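Local coordinates for protein sesquisabinene B synthase 2 (PDB 6A2D) that probably converts farnesyl diphosphate to the sesquiterpene sesquisabinene B, as a magnesium- or manganese-dependent plant terpene synthase, at residues Glu407-Asn412 with Leu475-Cys480. Residues are numbered along the deposited sequence; the frame is centred on the assembly and turned at random.
With 6R2 ([bis(chloranyl)-[oxidanyl-[(2~{E},6~{E})-3,7,11-trimethyldodeca-2,6,10-trienoxy]phosphoryl]methyl]phosphonic acid), chain C.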
loop_
_atom_site.group_PDB
_atom_site.type_symbol
_atom_site.label_atom_id
_atom_site.label_comp_id
_atom_site.label_asym_id
_atom_site.label_seq_id
_atom_site.Cartn_x
_atom_site.Cartn_y
_atom_site.Cartn_z
ATOM N N GLU A 407 27.685 25.976 -18.222
ATOM C CA GLU A 407 27.249 26.479 -16.891
ATOM C C GLU A 407 25.746 26.838 -16.904
ATOM O O GLU A 407 25.086 26.455 -15.956
ATOM C CB GLU A 407 28.151 27.606 -16.395
ATOM C CG GLU A 407 28.949 27.191 -15.159
ATOM C CD GLU A 407 30.355 26.629 -15.371
ATOM O OE1 GLU A 407 30.835 26.507 -16.559
ATOM O OE2 GLU A 407 30.982 26.320 -14.340
ATOM N N GLU A 408 25.195 27.369 -17.982
ATOM C CA GLU A 408 23.733 27.595 -18.061
ATOM C C GLU A 408 23.026 26.239 -18.046
ATOM O O GLU A 408 22.083 26.086 -17.266
ATOM C CB GLU A 408 23.426 28.244 -19.398
ATOM C CG GLU A 408 21.966 28.537 -19.666
ATOM C CD GLU A 408 21.752 29.372 -20.920
ATOM O OE1 GLU A 408 22.728 29.569 -21.670
ATOM O OE2 GLU A 408 20.626 29.844 -21.132
ATOM N N TYR A 409 23.475 25.314 -18.888
ATOM C CA TYR A 409 22.878 23.975 -18.996
ATOM C C TYR A 409 22.909 23.291 -17.622
ATOM O O TYR A 409 21.859 22.892 -17.169
ATOM C CB TYR A 409 23.539 23.153 -20.092
ATOM C CG TYR A 409 23.135 21.703 -20.041
ATOM C CD1 TYR A 409 21.947 21.270 -20.571
ATOM C CD2 TYR A 409 23.958 20.772 -19.446
ATOM C CE1 TYR A 409 21.592 19.935 -20.541
ATOM C CE2 TYR A 409 23.623 19.436 -19.404
ATOM C CZ TYR A 409 22.416 19.021 -19.904
ATOM O OH TYR A 409 22.092 17.697 -19.827
ATOM N N LEU A 410 24.017 23.320 -16.894
ATOM C CA LEU A 410 24.155 22.482 -15.678
ATOM C C LEU A 410 23.341 23.056 -14.521
ATOM O O LEU A 410 22.837 22.262 -13.702
ATOM C CB LEU A 410 25.623 22.345 -15.291
ATOM C CG LEU A 410 26.442 21.442 -16.199
ATOM C CD1 LEU A 410 27.848 21.338 -15.648
ATOM C CD2 LEU A 410 25.830 20.049 -16.334
ATOM N N ASP A 411 23.227 24.380 -14.397
ATOM C CA ASP A 411 22.413 24.961 -13.299
ATOM C C ASP A 411 20.965 24.463 -13.419
ATOM O O ASP A 411 20.383 24.229 -12.385
ATOM C CB ASP A 411 22.529 26.481 -13.225
ATOM C CG ASP A 411 23.805 26.893 -12.488
ATOM O OD1 ASP A 411 24.224 26.158 -11.516
ATOM O OD2 ASP A 411 24.380 27.918 -12.887
ATOM N N ASN A 412 20.443 24.262 -14.608
ATOM C CA ASN A 412 19.085 23.689 -14.832
ATOM C C ASN A 412 19.097 22.148 -14.816
ATOM O O ASN A 412 18.187 21.542 -14.214
ATOM C CB ASN A 412 18.512 24.164 -16.144
ATOM C CG ASN A 412 17.064 23.812 -16.282
ATOM O OD1 ASN A 412 16.244 24.301 -15.519
ATOM N ND2 ASN A 412 16.743 23.009 -17.269
ATOM N N LEU A 475 21.424 19.780 -25.979
ATOM C CA LEU A 475 21.063 19.868 -24.537
ATOM C C LEU A 475 21.639 18.665 -23.766
ATOM O O LEU A 475 20.910 18.082 -22.911
ATOM C CB LEU A 475 19.534 19.952 -24.393
ATOM C CG LEU A 475 18.828 21.059 -25.192
ATOM C CD1 LEU A 475 17.463 21.389 -24.583
ATOM C CD2 LEU A 475 19.683 22.321 -25.280
ATOM N N LYS A 476 22.914 18.328 -23.984
ATOM C CA LYS A 476 23.667 17.499 -23.012
ATOM C C LYS A 476 25.038 18.131 -22.803
ATOM O O LYS A 476 25.442 18.901 -23.655
ATOM C CB LYS A 476 23.724 16.044 -23.482
ATOM C CG LYS A 476 22.367 15.379 -23.683
ATOM C CD LYS A 476 21.729 14.825 -22.424
ATOM C CE LYS A 476 20.467 14.035 -22.718
ATOM N NZ LYS A 476 20.192 12.974 -21.724
ATOM N N SER A 477 25.658 17.838 -21.666
ATOM C CA SER A 477 26.933 18.403 -21.181
ATOM C C SER A 477 27.965 18.490 -22.329
ATOM O O SER A 477 28.596 19.529 -22.473
ATOM C CB SER A 477 27.469 17.553 -20.060
ATOM O OG SER A 477 26.642 17.610 -18.907
ATOM N N ILE A 478 28.243 17.383 -23.005
ATOM C CA ILE A 478 29.394 17.293 -23.939
ATOM C C ILE A 478 29.119 18.273 -25.093
ATOM O O ILE A 478 29.968 19.086 -25.364
ATOM C CB ILE A 478 29.642 15.842 -24.407
ATOM C CG1 ILE A 478 30.169 14.973 -23.256
ATOM C CG2 ILE A 478 30.591 15.820 -25.591
ATOM C CD1 ILE A 478 30.290 13.503 -23.562
ATOM N N GLN A 479 27.927 18.241 -25.676
ATOM C CA GLN A 479 27.573 19.085 -26.845
ATOM C C GLN A 479 27.512 20.558 -26.415
ATOM O O GLN A 479 27.938 21.423 -27.212
ATOM C CB GLN A 479 26.266 18.614 -27.478
ATOM C CG GLN A 479 25.943 19.323 -28.794
ATOM C CD GLN A 479 26.940 19.073 -29.907
ATOM O OE1 GLN A 479 27.587 19.993 -30.402
ATOM N NE2 GLN A 479 27.070 17.826 -30.320
ATOM N N CYS A 480 27.004 20.858 -25.211
ATOM C CA CYS A 480 26.953 22.255 -24.724
ATOM C C CYS A 480 28.384 22.795 -24.668
ATOM O O CYS A 480 28.579 23.919 -25.088
ATOM C CB CYS A 480 26.289 22.408 -23.363
ATOM S SG CYS A 480 24.499 22.238 -23.459
HETATM O OAG 6R2 C . 17.521 14.706 -19.176
HETATM P PAY 6R2 C . 16.848 13.427 -19.776
HETATM O OAH 6R2 C . 17.538 13.092 -21.236
HETATM O OAE 6R2 C . 15.318 13.423 -19.866
HETATM C CAX 6R2 C . 17.273 12.026 -18.718
HETATM CL CLJ 6R2 C . 16.467 12.359 -17.195
HETATM CL CLK 6R2 C . 19.014 11.929 -18.441
HETATM P PAZ 6R2 C . 16.658 10.409 -19.397
HETATM O OAI 6R2 C . 17.850 9.889 -20.342
HETATM O OAF 6R2 C . 15.308 10.607 -20.057
HETATM O OAT 6R2 C . 16.479 9.419 -18.110
HETATM C CAQ 6R2 C . 17.431 8.475 -17.682
HETATM C CAN 6R2 C . 18.064 9.080 -16.455
HETATM C CAW 6R2 C . 17.851 8.503 -15.059
HETATM C CAD 6R2 C . 17.142 7.153 -14.884
HETATM C CAS 6R2 C . 18.611 9.132 -13.876
HETATM C CAP 6R2 C . 17.614 9.557 -12.834
HETATM C CAM 6R2 C . 17.308 8.258 -12.087
HETATM C CAV 6R2 C . 16.065 8.088 -11.268
HETATM C CAC 6R2 C . 15.000 9.185 -11.227
HETATM C CAR 6R2 C . 15.827 6.758 -10.653
HETATM C CAO 6R2 C . 15.623 6.879 -9.196
HETATM C CAL 6R2 C . 16.916 7.053 -8.490
HETATM C CAU 6R2 C . 17.005 6.841 -6.978
HETATM C CAB 6R2 C . 15.891 6.313 -6.107
HETATM C CAA 6R2 C . 18.316 7.112 -6.303
#
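Tyr409 carries this buried aromatic packing contact, in which helix 406-416 meets the loop and first turn of helix 477-485 beside the diphosphate end of the terpene synthase pocket. The phenol ring reaches across to the backbone of Leu475-Ser477 because chi1 (169°) swings CG away from the backbone N. The carbonyl carbon of Lys476 sits above one ring face, nearer its margin than its centre, while Leu475 O approaches obliquely, 3.1 Å from Tyr409 CE1. Near the base of the ring, Cys480 SG makes an oblique sulfur-aromatic contact, 4.3 Å from the ring centroid and 35° off its normal. Leu410 CD2 adds a smaller contact, 3.6 Å from Ser477 OG. Tyr409 OH and Ser477 OG both hydrogen-bond to Asp461 OD2, so one carboxylate oxygen ties the two segments together. Replacing Tyr409 by an alanine removes ring and hydroxyl, which would probably open a gap against Leu475-Ser477 and Cys480 and leave Asp461 OD2 without one of these two hydroxyl partners. Lys476, at the N-cap position, bends at chi2 (-83°) and sends NZ to OAH of the bound farnesyl diphosphate analogue, a 2.7 Å hydrogen bond. Arg457 also binds this ligand, and magnesium-binding Asn460 lies nearby, characteristic of the diphosphate-binding site of class I terpene synthases.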